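Local structure of plasma serine protease inhibitor (3DY0) at residues I167-K172 with T324-A329; T182-F187 with V194-M199. The protein inhibits serine proteases irreversibly in a heparin-dependent manner, in blood plasma and other body fluids, after they cleave its reactive centre loop. All blocks are in the same frame, centred on the assembly; numbering follows the deposited sequence. Where two conformers were deposited one is given.

Contact 1: I167-K172 with T324-A329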
# COMPACT_ATOMS: atom_id res chain seq x y z
N ILE A 167 5.30 -6.16 2.66
CA ILE A 167 5.68 -6.08 1.26
C ILE A 167 6.99 -5.29 1.20
O ILE A 167 7.16 -4.29 1.91
CB ILE A 167 4.58 -5.39 0.40
CG1 ILE A 167 5.04 -5.32 -1.07
CG2 ILE A 167 4.25 -4.01 0.95
CD1 ILE A 167 3.96 -4.83 -2.03
N PHE A 168 7.92 -5.76 0.39
CA PHE A 168 9.20 -5.09 0.22
C PHE A 168 9.53 -5.01 -1.27
O PHE A 168 9.47 -6.01 -1.98
CB PHE A 168 10.33 -5.84 0.93
CG PHE A 168 11.68 -5.22 0.70
CD1 PHE A 168 12.06 -4.08 1.41
CD2 PHE A 168 12.55 -5.73 -0.25
CE1 PHE A 168 13.29 -3.46 1.16
CE2 PHE A 168 13.78 -5.12 -0.51
CZ PHE A 168 14.14 -3.98 0.20
N PHE A 169 9.87 -3.80 -1.72
CA PHE A 169 10.20 -3.56 -3.12
C PHE A 169 11.50 -2.77 -3.25
O PHE A 169 11.70 -1.75 -2.58
CB PHE A 169 9.05 -2.79 -3.79
CG PHE A 169 9.35 -2.30 -5.18
CD1 PHE A 169 9.86 -1.02 -5.38
CD2 PHE A 169 9.08 -3.09 -6.29
CE1 PHE A 169 10.09 -0.54 -6.67
CE2 PHE A 169 9.31 -2.62 -7.58
CZ PHE A 169 9.82 -1.34 -7.77
N LYS A 170 12.39 -3.25 -4.11
CA LYS A 170 13.64 -2.54 -4.35
C LYS A 170 14.00 -2.77 -5.80
O LYS A 170 14.08 -3.90 -6.26
CB LYS A 170 14.77 -3.06 -3.46
CG LYS A 170 16.10 -2.37 -3.76
CD LYS A 170 17.22 -2.84 -2.84
CE LYS A 170 18.55 -2.24 -3.26
NZ LYS A 170 19.68 -2.75 -2.42
N ALA A 171 14.21 -1.68 -6.53
CA ALA A 171 14.56 -1.79 -7.93
C ALA A 171 15.38 -0.60 -8.40
O ALA A 171 15.25 0.50 -7.87
CB ALA A 171 13.30 -1.89 -8.77
N LYS A 172 16.24 -0.85 -9.37
CA LYS A 172 17.05 0.21 -9.96
C LYS A 172 16.22 0.73 -11.12
O LYS A 172 15.43 -0.01 -11.70
CB LYS A 172 18.36 -0.35 -10.51
CG LYS A 172 19.28 -0.96 -9.48
CD LYS A 172 20.46 -1.62 -10.17
CE LYS A 172 21.46 -2.16 -9.16
NZ LYS A 172 22.59 -2.85 -9.83
N THR A 324 14.44 3.01 -6.59
CA THR A 324 13.42 3.16 -5.56
C THR A 324 13.39 1.98 -4.59
O THR A 324 13.58 0.83 -4.99
CB THR A 324 12.01 3.27 -6.20
OG1 THR A 324 11.93 4.46 -6.99
CG2 THR A 324 10.91 3.30 -5.12
N ARG A 325 13.17 2.28 -3.32
CA ARG A 325 12.99 1.25 -2.31
C ARG A 325 11.66 1.64 -1.68
O ARG A 325 11.43 2.81 -1.39
CB ARG A 325 14.08 1.28 -1.23
CG ARG A 325 15.36 0.55 -1.61
CD ARG A 325 16.18 1.39 -2.56
NE ARG A 325 16.46 2.69 -1.96
CZ ARG A 325 16.94 3.73 -2.63
NH1 ARG A 325 17.15 4.88 -2.00
NH2 ARG A 325 17.19 3.63 -3.93
N ALA A 326 10.79 0.66 -1.50
CA ALA A 326 9.48 0.91 -0.90
C ALA A 326 9.10 -0.31 -0.08
O ALA A 326 9.41 -1.44 -0.44
CB ALA A 326 8.43 1.17 -1.97
N ALA A 327 8.43 -0.07 1.04
CA ALA A 327 8.02 -1.18 1.88
C ALA A 327 6.81 -0.78 2.69
O ALA A 327 6.53 0.39 2.85
CB ALA A 327 9.16 -1.57 2.81
N ALA A 328 6.10 -1.78 3.18
CA ALA A 328 4.92 -1.52 3.99
C ALA A 328 4.53 -2.78 4.75
O ALA A 328 4.96 -3.88 4.41
CB ALA A 328 3.75 -1.07 3.10
N ALA A 329 3.74 -2.59 5.79
CA ALA A 329 3.25 -3.71 6.57
C ALA A 329 1.91 -3.30 7.15
O ALA A 329 1.66 -2.12 7.40
CB ALA A 329 4.23 -4.06 7.70
O HOH W 1 17.31 1.29 -5.65

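Contact 2: T182-F187 with V194-M199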
# COMPACT_ATOMS: atom_id res chain seq x y z
N THR A 182 21.83 16.51 -10.48
CA THR A 182 20.95 16.85 -9.37
C THR A 182 21.37 18.18 -8.75
O THR A 182 22.52 18.36 -8.35
CB THR A 182 20.99 15.76 -8.29
OG1 THR A 182 20.63 14.50 -8.88
CG2 THR A 182 20.01 16.09 -7.17
N GLN A 183 20.42 19.11 -8.69
CA GLN A 183 20.68 20.44 -8.14
C GLN A 183 19.52 20.88 -7.27
O GLN A 183 18.39 20.45 -7.46
CB GLN A 183 20.88 21.44 -9.28
CG GLN A 183 22.06 21.14 -10.19
CD GLN A 183 23.41 21.29 -9.50
OE1 GLN A 183 23.75 22.37 -9.01
NE2 GLN A 183 24.18 20.21 -9.46
N GLU A 184 19.80 21.74 -6.29
CA GLU A 184 18.76 22.24 -5.41
C GLU A 184 17.82 23.17 -6.16
O GLU A 184 18.25 24.06 -6.89
CB GLU A 184 19.38 23.00 -4.22
CG GLU A 184 20.22 22.14 -3.29
CD GLU A 184 19.39 21.10 -2.56
OE1 GLU A 184 19.72 19.90 -2.66
OE2 GLU A 184 18.41 21.48 -1.88
N GLN A 185 16.52 22.95 -5.96
CA GLN A 185 15.50 23.76 -6.62
C GLN A 185 14.33 23.99 -5.67
O GLN A 185 14.19 23.28 -4.67
CB GLN A 185 15.02 23.08 -7.89
CG GLN A 185 16.11 22.84 -8.94
CD GLN A 185 16.65 24.12 -9.54
OE1 GLN A 185 17.58 24.10 -10.35
NE2 GLN A 185 16.07 25.25 -9.15
N ASP A 186 13.50 24.97 -5.99
CA ASP A 186 12.34 25.29 -5.18
C ASP A 186 11.18 24.35 -5.51
O ASP A 186 10.93 24.04 -6.68
CB ASP A 186 11.87 26.73 -5.46
CG ASP A 186 12.78 27.78 -4.85
OD1 ASP A 186 13.83 27.43 -4.27
OD2 ASP A 186 12.43 28.97 -4.96
N PHE A 187 10.48 23.89 -4.48
CA PHE A 187 9.32 23.03 -4.66
C PHE A 187 8.15 23.80 -4.06
O PHE A 187 8.18 24.17 -2.88
CB PHE A 187 9.50 21.68 -3.96
CG PHE A 187 8.36 20.73 -4.16
CD1 PHE A 187 7.23 20.78 -3.36
CD2 PHE A 187 8.41 19.78 -5.19
CE1 PHE A 187 6.15 19.91 -3.56
CE2 PHE A 187 7.35 18.91 -5.40
CZ PHE A 187 6.22 18.97 -4.59
N VAL A 194 6.99 27.37 -0.01
CA VAL A 194 8.07 26.82 -0.81
C VAL A 194 9.10 26.07 0.03
O VAL A 194 9.47 26.52 1.11
CB VAL A 194 8.80 27.95 -1.57
CG1 VAL A 194 9.71 27.38 -2.64
CG2 VAL A 194 7.78 28.90 -2.19
N VAL A 195 9.56 24.94 -0.49
CA VAL A 195 10.56 24.13 0.20
C VAL A 195 11.71 23.80 -0.76
O VAL A 195 11.49 23.57 -1.95
CB VAL A 195 9.95 22.80 0.71
CG1 VAL A 195 11.01 21.97 1.41
CG2 VAL A 195 8.80 23.10 1.65
N ARG A 196 12.92 23.79 -0.23
CA ARG A 196 14.11 23.48 -1.03
C ARG A 196 14.26 21.97 -1.15
O ARG A 196 14.20 21.25 -0.14
CB ARG A 196 15.34 24.08 -0.35
CG ARG A 196 16.56 24.20 -1.23
CD ARG A 196 16.34 25.25 -2.30
NE ARG A 196 17.58 25.63 -2.96
CZ ARG A 196 17.65 26.44 -4.01
NH1 ARG A 196 18.83 26.74 -4.54
NH2 ARG A 196 16.54 26.94 -4.52
N VAL A 197 14.47 21.47 -2.36
CA VAL A 197 14.62 20.03 -2.57
C VAL A 197 15.69 19.70 -3.59
O VAL A 197 16.00 20.51 -4.46
CB VAL A 197 13.30 19.38 -3.07
CG1 VAL A 197 12.15 19.75 -2.16
CG2 VAL A 197 13.01 19.83 -4.51
N PRO A 198 16.29 18.50 -3.50
CA PRO A 198 17.32 18.12 -4.47
C PRO A 198 16.51 17.69 -5.69
O PRO A 198 15.69 16.78 -5.60
CB PRO A 198 18.00 16.91 -3.82
CG PRO A 198 17.60 16.99 -2.36
CD PRO A 198 16.19 17.50 -2.43
N MET A 199 16.71 18.36 -6.82
CA MET A 199 15.96 18.04 -8.03
C MET A 199 16.82 17.26 -9.01
O MET A 199 17.82 17.77 -9.51
CB MET A 199 15.46 19.33 -8.69
CG MET A 199 14.51 19.13 -9.87
SD MET A 199 12.86 18.55 -9.38
CE MET A 199 12.19 20.03 -8.63
O HOH W 2 17.09 20.30 0.05
O HOH W 3 19.61 24.30 -0.75

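Contact 1: I167-K172 with T324-A329
The ring of F168 receives the methyl of A327 obliquely, with CB 4.1 Å from CD1. On the opposite side of the sheet the F169 ring likewise meets the partner strand obliquely, near A326 CB and the T324 carbonyl, and makes an edge-to-face pair with Y223. The third flat group, the R325 guanidinium, takes a water in its plane at one edge: NH2 lies 2.9 Å from the water oxygen, and the water donates to A171 O at 3.1 Å. R325 reaches this position by folding back at chi2 (77°) and chi3 (56°), while NH1 forms salt bridges with D320 and E318. K170, on the same face, runs out fully extended; its CG rests 3.7 Å from R325 CG as the two chains cross obliquely, and the like-charged ends stay apart, K170 NZ 6.3 Å from R325 NE. On the other face I167 CG2 touches A328 CB at 3.7 Å. The strands are almost exactly antiparallel (176°). I167-A328, F169-A326 and A171-T324 are the hydrogen-bonded pairs, each joined by two N-H to O=C bonds, with F169 N to A326 O at 2.7 Å. A171 O is thus gripped twice, by T324 N and by the water. Residues 324-329 belong to the reactive centre loop hinge, here inserted as the strand beside 159-172 after cleavage. Four small alanines in a row, A326 to A329, keep this strand slim, so the join is carried by paired backbone amides and modest apolar contacts, as expected for the stable inserted state of an inhibitory serpin.

Contact 2: T182-F187 with V194-M199
R196 and D186 join through a salt bridge, R196 NH2 to D186 OD1 at 2.8 Å. The acceptor is met on its syn side and lies close to the guanidinium plane, but the carboxylate plane is turned 64° from that of the guanidinium. A bend at chi2 (68°) carries the R196 chain back over the neighbouring strand, so that one guanidinium face lies above the backbone, with E184 O 3.6 Å from R196 NH1. E184 slants across the same arginine, the two planar ends 53° apart; its CB packs 3.4 Å from R196 NE, while its carboxylate is linked to R196 by water. One water donates to E184 OE2 at 2.6 Å, and weakly to R196 O; a second lies in the guanidinium plane between OE2 and NE. E184 also runs alongside P198, pointing the same way, with OE1 3.6 Å from P198 CG. On the opposite face one conformer of Q185 crosses M199 at about a right angle, a tentative contact with Q185 CG 3.6 Å from M199 CB, and F187 CB meets V197 CG1 at 3.7 Å. Charges and waters gather on the E184, D186 and R196 face; the F187, V197 and M199 face is mainly apolar, although Q183 and Q185 share it. Backbone bonds pair Q183 with M199, Q185 with V197 and F187 with V195. The two strands form a beta hairpin, the s4C-s3C pair of serpin sheet C. Strand 259-277 flanks 194-211 on its other edge, its P268 and Y266 packing on V197 and M199, and the bound peptide lies against F187, V195, V197 and M199.

How the contacts relate
Contacts 1 and 2 lie in one serpin domain, their centres 24 Å apart and their nearest atoms about 12 Å apart, without touching. In chain order strand 159-172 leads directly to strand 183-188 and then to 194-211, and strand 323-335 returns much later, so the local hairpin of contact 2 falls within the long excursion spanned by contact 1. Strands 194-211, 259-277, 307-319 and 323-335 pair successively, linking both. Contact 1 is buried near the middle of the large sheet A, and contact 2 is at the periphery, about 28 Å from the chain centre. Contact 1 thus records the loop insertion that follows cleavage, whereas contact 2 belongs to the sheet C end of the molecule.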